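Local coordinates for protein ribonucleoside-diphosphate reductase small chain 2 (Saccharomyces cerevisiae, PDB 1JK0) that helps make deoxyribonucleotides for DNA synthesis as a small subunit of ribonucleotide reductase and is required for folding of its partner small subunit and assembly with large subunits, at residues S115-G118 and F119-M122; I121-E124 and N125-S128. One frame throughout, in Å; residues are numbered along the deposited sequence.

Overall arrangement
Both contacts are local and lie on one helix, 111-138, so neither closes a loop. Coming from the N terminus, interaction 1 takes up two turns near the start of the helix, and interaction 2 takes up the next ones; they neither nest nor cross but overlap at Ile-121 and Met-122, their centres about 9 Å apart. Around them the helix packs on several parts of the fold. In interaction 1 it meets helices 43-54, 101-107 and 207-232, while in interaction 2 it packs chiefly on helix 207-232 and on Phe-56 and Trp-57, with Ile-121 still against helix 101-107. Met-122, common to both, also touches the chain of another protein, the partner in the assembly.

Interaction 1 (S115-G118 and F119-M122); sequences SFYG and FQIM
The amide of Gln-120 reaches back along the helix to the aromatic side chains of Phe-116 and Tyr-117. Its CG stands anti to the backbone N (chi1 178°) and the chain beyond is extended, which carries NE2 between the two rings, at the edge of each. Gln-120 NE2 lies 3.5 Å from Phe-116 CE1, in the plane of that ring, and 3.6 Å from Tyr-117 CD1. The amide is nearly perpendicular to the Phe-116 ring, their planes 86° apart, whereas Tyr-117 runs alongside Gln-120 with its ring turned by about half that. Phe-119 leaves the helix in another direction, and within 119-122 the bent Met-122 chain places its CE 3.4 Å above one face of the Phe-119 ring, toward the rim. Gly-118, without a side chain, meets the next turn through its carbonyl: Gly-118 O accepts a hydrogen bond from Met-122 N at 3.2 Å. The bond from Ile-121 N to Tyr-117 O is straighter, at 168°. Phe-226 of helix 207-232 stacks on Phe-116 and meets Tyr-117 edge-to-face, while Phe-119 and Met-122 touch the chain of another protein. With Phe-116 and Tyr-117 against helix 207-232, this regular alpha-helical segment belongs to the ferritin-like helical bundle of ribonucleotide reductase small subunits.

Interaction 2 (I121-E124 and N125-S128); sequences IMME and NIYS
The sulfur atoms of Met-122 and Met-123 converge on the tip of Ile-126, where CD1 lies 3.8 Å from Met-122 SD and 3.8 Å from Met-123 SD. Met-122 runs beside Ile-126 in the same direction, whereas Met-123 passes across it. Both methionine side chains, and Ile-126, also pack on Phe-56. Beyond this group, Met-123 extends the apolar surface to Tyr-127, its CB 3.9 Å from Tyr-127 CZ.

Tyr-127 has CG anti to its carbonyl carbon (chi1 -58°), a setting that folds the ring back over the preceding turn. One face therefore covers the Met-123 carbonyl, whose O sits 3.2 Å above the plane, over the ring centre. Met-123 O also accepts the backbone hydrogen bond from Tyr-127 N, at 3.1 Å. At the ring edge lies the Glu-124 carboxylate, turned 86° to the ring; its OE2 is in the ring plane, 3.6 Å from Tyr-127 CE1. A bend at chi2 brings the Glu-124 chain round to this edge. Further along, Ser-128 N donates to Glu-124 O over 2.9 Å.

The polar ends are held by helix 207-232: Glu-124 OE2 forms a salt bridge with Arg-220, and Tyr-127 OH a hydrogen bond with Asp-219. Tyr-127 lies about 4 Å, side chain to side chain, from Tyr-131, the predicted active-site residue. The chemistry thus passes from thioether and aliphatic contacts to a phenol and a carboxylate tied to neighbouring charges, which probably limits rotation of the Tyr-127 ring.

Interaction 1 (S115-G118 and F119-M122)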
ATOM      1  N   SER B 115      -0.865  -3.840  -8.254  1.00 20.44           N
ATOM      2  CA  SER B 115       0.071  -4.541  -7.390  1.00 21.54           C
ATOM      3  C   SER B 115       1.490  -4.170  -7.812  1.00 22.80           C
ATOM      4  O   SER B 115       2.358  -3.908  -6.968  1.00 23.65           O
ATOM      5  CB  SER B 115      -0.128  -6.049  -7.500  1.00 19.17           C
ATOM      6  OG  SER B 115      -1.443  -6.384  -7.098  1.00 21.33           O
ATOM      7  N   PHE B 116       1.725  -4.128  -9.121  1.00 23.77           N
ATOM      8  CA  PHE B 116       3.054  -3.794  -9.611  1.00 24.87           C
ATOM      9  C   PHE B 116       3.431  -2.383  -9.155  1.00 25.10           C
ATOM     10  O   PHE B 116       4.546  -2.152  -8.686  1.00 24.16           O
ATOM     11  CB  PHE B 116       3.122  -3.895 -11.145  1.00 24.02           C
ATOM     12  CG  PHE B 116       4.484  -3.572 -11.711  1.00 23.21           C
ATOM     13  CD1 PHE B 116       4.970  -2.270 -11.700  1.00 23.78           C
ATOM     14  CD2 PHE B 116       5.310  -4.584 -12.175  1.00 24.53           C
ATOM     15  CE1 PHE B 116       6.263  -1.986 -12.136  1.00 25.23           C
ATOM     16  CE2 PHE B 116       6.600  -4.313 -12.607  1.00 23.23           C
ATOM     17  CZ  PHE B 116       7.079  -3.010 -12.586  1.00 23.05           C
ATOM     18  N   TYR B 117       2.486  -1.454  -9.287  1.00 24.51           N
ATOM     19  CA  TYR B 117       2.709  -0.064  -8.902  1.00 22.80           C
ATOM     20  C   TYR B 117       2.939   0.123  -7.412  1.00 21.91           C
ATOM     21  O   TYR B 117       3.829   0.879  -7.008  1.00 21.52           O
ATOM     22  CB  TYR B 117       1.534   0.812  -9.366  1.00 23.76           C
ATOM     23  CG  TYR B 117       1.662   1.219 -10.818  1.00 23.33           C
ATOM     24  CD1 TYR B 117       2.911   1.577 -11.343  1.00 21.75           C
ATOM     25  CD2 TYR B 117       0.554   1.257 -11.661  1.00 19.51           C
ATOM     26  CE1 TYR B 117       3.055   1.956 -12.656  1.00 23.42           C
ATOM     27  CE2 TYR B 117       0.692   1.646 -12.994  1.00 22.51           C
ATOM     28  CZ  TYR B 117       1.945   1.996 -13.486  1.00 24.16           C
ATOM     29  OH  TYR B 117       2.115   2.418 -14.795  1.00 24.47           O
ATOM     30  N   GLY B 118       2.137  -0.557  -6.598  1.00 20.14           N
ATOM     31  CA  GLY B 118       2.297  -0.454  -5.163  1.00 19.93           C
ATOM     32  C   GLY B 118       3.685  -0.924  -4.757  1.00 21.56           C
ATOM     33  O   GLY B 118       4.258  -0.448  -3.762  1.00 22.21           O
ATOM     34  N   PHE B 119       4.234  -1.854  -5.535  1.00 20.23           N
ATOM     35  CA  PHE B 119       5.546  -2.401  -5.246  1.00 20.34           C
ATOM     36  C   PHE B 119       6.611  -1.412  -5.645  1.00 23.06           C
ATOM     37  O   PHE B 119       7.601  -1.210  -4.932  1.00 26.54           O
ATOM     38  CB  PHE B 119       5.773  -3.686  -6.020  1.00 17.84           C
ATOM     39  CG  PHE B 119       6.809  -4.567  -5.420  1.00 11.98           C
ATOM     40  CD1 PHE B 119       6.504  -5.345  -4.320  1.00 12.19           C
ATOM     41  CD2 PHE B 119       8.091  -4.599  -5.926  1.00 12.79           C
ATOM     42  CE1 PHE B 119       7.467  -6.157  -3.728  1.00 14.29           C
ATOM     43  CE2 PHE B 119       9.066  -5.414  -5.338  1.00 13.84           C
ATOM     44  CZ  PHE B 119       8.748  -6.190  -4.234  1.00 11.50           C
ATOM     45  N   GLN B 120       6.414  -0.804  -6.804  1.00 23.52           N
ATOM     46  CA  GLN B 120       7.361   0.170  -7.300  1.00 24.01           C
ATOM     47  C   GLN B 120       7.518   1.336  -6.330  1.00 23.91           C
ATOM     48  O   GLN B 120       8.635   1.629  -5.928  1.00 22.36           O
ATOM     49  CB  GLN B 120       6.936   0.663  -8.677  1.00 24.86           C
ATOM     50  CG  GLN B 120       7.832   1.710  -9.244  1.00 25.22           C
ATOM     51  CD  GLN B 120       7.367   2.167 -10.587  1.00 27.68           C
ATOM     52  OE1 GLN B 120       7.798   3.202 -11.080  1.00 29.35           O
ATOM     53  NE2 GLN B 120       6.482   1.393 -11.203  1.00 29.45           N
ATOM     54  N   ILE B 121       6.434   1.996  -5.924  1.00 26.13           N
ATOM     55  CA  ILE B 121       6.635   3.103  -4.986  1.00 28.98           C
ATOM     56  C   ILE B 121       7.238   2.573  -3.699  1.00 28.21           C
ATOM     57  O   ILE B 121       8.004   3.278  -3.047  1.00 31.77           O
ATOM     58  CB  ILE B 121       5.341   3.920  -4.594  1.00 30.28           C
ATOM     59  CG1 ILE B 121       4.678   3.292  -3.378  1.00 31.55           C
ATOM     60  CG2 ILE B 121       4.390   4.055  -5.778  1.00 29.90           C
ATOM     61  CD1 ILE B 121       3.567   4.152  -2.766  1.00 36.33           C
ATOM     62  N   MET B 122       6.902   1.344  -3.322  1.00 26.73           N
ATOM     63  CA  MET B 122       7.456   0.775  -2.092  1.00 27.94           C
ATOM     64  C   MET B 122       8.987   0.694  -2.164  1.00 28.91           C
ATOM     65  O   MET B 122       9.686   1.058  -1.216  1.00 27.56           O
ATOM     66  CB  MET B 122       6.862  -0.612  -1.829  1.00 28.54           C
ATOM     67  CG  MET B 122       7.444  -1.343  -0.615  1.00 28.85           C
ATOM     68  SD  MET B 122       9.076  -2.071  -0.930  1.00 30.77           S
ATOM     69  CE  MET B 122       8.610  -3.571  -1.833  1.00 28.51           C
TER

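Interaction 2 (I121-E124 and N125-S128)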
ATOM      1  N   ILE B 121       6.434   1.996  -5.924  1.00 26.13           N
ATOM      2  CA  ILE B 121       6.635   3.103  -4.986  1.00 28.98           C
ATOM      3  C   ILE B 121       7.238   2.573  -3.699  1.00 28.21           C
ATOM      4  O   ILE B 121       8.004   3.278  -3.047  1.00 31.77           O
ATOM      5  CB  ILE B 121       5.341   3.920  -4.594  1.00 30.28           C
ATOM      6  CG1 ILE B 121       4.678   3.292  -3.378  1.00 31.55           C
ATOM      7  CG2 ILE B 121       4.390   4.055  -5.778  1.00 29.90           C
ATOM      8  CD1 ILE B 121       3.567   4.152  -2.766  1.00 36.33           C
ATOM      9  N   MET B 122       6.902   1.344  -3.322  1.00 26.73           N
ATOM     10  CA  MET B 122       7.456   0.775  -2.092  1.00 27.94           C
ATOM     11  C   MET B 122       8.987   0.694  -2.164  1.00 28.91           C
ATOM     12  O   MET B 122       9.686   1.058  -1.216  1.00 27.56           O
ATOM     13  CB  MET B 122       6.862  -0.612  -1.829  1.00 28.54           C
ATOM     14  CG  MET B 122       7.444  -1.343  -0.615  1.00 28.85           C
ATOM     15  SD  MET B 122       9.076  -2.071  -0.930  1.00 30.77           S
ATOM     16  CE  MET B 122       8.610  -3.571  -1.833  1.00 28.51           C
ATOM     17  N   MET B 123       9.496   0.211  -3.296  1.00 29.70           N
ATOM     18  CA  MET B 123      10.936   0.096  -3.527  1.00 29.15           C
ATOM     19  C   MET B 123      11.626   1.460  -3.636  1.00 29.33           C
ATOM     20  O   MET B 123      12.795   1.600  -3.285  1.00 30.28           O
ATOM     21  CB  MET B 123      11.206  -0.698  -4.817  1.00 26.95           C
ATOM     22  CG  MET B 123      10.982  -2.196  -4.713  1.00 25.88           C
ATOM     23  SD  MET B 123      11.854  -2.973  -3.312  1.00 24.15           S
ATOM     24  CE  MET B 123      13.557  -2.882  -3.819  1.00 26.29           C
ATOM     25  N   GLU B 124      10.904   2.461  -4.140  1.00 29.87           N
ATOM     26  CA  GLU B 124      11.462   3.798  -4.303  1.00 29.40           C
ATOM     27  C   GLU B 124      11.893   4.383  -2.984  1.00 28.10           C
ATOM     28  O   GLU B 124      12.874   5.122  -2.929  1.00 27.44           O
ATOM     29  CB  GLU B 124      10.452   4.739  -4.954  1.00 31.44           C
ATOM     30  CG  GLU B 124      10.447   4.702  -6.468  1.00 36.43           C
ATOM     31  CD  GLU B 124      11.825   4.950  -7.049  1.00 40.90           C
ATOM     32  OE1 GLU B 124      12.625   5.657  -6.396  1.00 43.75           O
ATOM     33  OE2 GLU B 124      12.107   4.457  -8.162  1.00 41.99           O
ATOM     34  N   ASN B 125      11.152   4.056  -1.925  1.00 26.42           N
ATOM     35  CA  ASN B 125      11.473   4.545  -0.597  1.00 25.50           C
ATOM     36  C   ASN B 125      12.737   3.907  -0.063  1.00 25.35           C
ATOM     37  O   ASN B 125      13.470   4.533   0.697  1.00 26.31           O
ATOM     38  CB  ASN B 125      10.311   4.305   0.357  1.00 28.25           C
ATOM     39  CG  ASN B 125       9.134   5.195   0.040  1.00 33.33           C
ATOM     40  OD1 ASN B 125       9.327   6.326  -0.430  1.00 36.95           O
ATOM     41  ND2 ASN B 125       7.913   4.714   0.296  1.00 31.25           N
ATOM     42  N   ILE B 126      12.994   2.666  -0.461  1.00 23.75           N
ATOM     43  CA  ILE B 126      14.198   1.974  -0.034  1.00 22.77           C
ATOM     44  C   ILE B 126      15.388   2.628  -0.762  1.00 25.06           C
ATOM     45  O   ILE B 126      16.472   2.795  -0.180  1.00 25.75           O
ATOM     46  CB  ILE B 126      14.109   0.471  -0.372  1.00 22.24           C
ATOM     47  CG1 ILE B 126      13.035  -0.186   0.512  1.00 23.17           C
ATOM     48  CG2 ILE B 126      15.472  -0.211  -0.173  1.00 21.27           C
ATOM     49  CD1 ILE B 126      12.710  -1.641   0.169  1.00 20.26           C
ATOM     50  N   TYR B 127      15.186   3.018  -2.024  1.00 24.17           N
ATOM     51  CA  TYR B 127      16.258   3.668  -2.775  1.00 24.80           C
ATOM     52  C   TYR B 127      16.555   4.988  -2.063  1.00 25.69           C
ATOM     53  O   TYR B 127      17.702   5.323  -1.806  1.00 22.73           O
ATOM     54  CB  TYR B 127      15.836   3.951  -4.229  1.00 24.33           C
ATOM     55  CG  TYR B 127      15.410   2.736  -5.021  1.00 25.22           C
ATOM     56  CD1 TYR B 127      14.544   2.857  -6.114  1.00 22.20           C
ATOM     57  CD2 TYR B 127      15.836   1.456  -4.653  1.00 24.67           C
ATOM     58  CE1 TYR B 127      14.113   1.746  -6.806  1.00 22.10           C
ATOM     59  CE2 TYR B 127      15.403   0.335  -5.344  1.00 25.18           C
ATOM     60  CZ  TYR B 127      14.538   0.482  -6.416  1.00 25.37           C
ATOM     61  OH  TYR B 127      14.078  -0.650  -7.072  1.00 26.07           O
ATOM     62  N   SER B 128      15.496   5.722  -1.735  1.00 28.35           N
ATOM     63  CA  SER B 128      15.640   7.000  -1.076  1.00 29.92           C
ATOM     64  C   SER B 128      16.386   6.848   0.252  1.00 31.25           C
ATOM     65  O   SER B 128      16.980   7.804   0.743  1.00 32.42           O
ATOM     66  CB  SER B 128      14.262   7.623  -0.865  1.00 30.37           C
ATOM     67  OG  SER B 128      14.359   9.034  -0.672  1.00 34.24           O
TER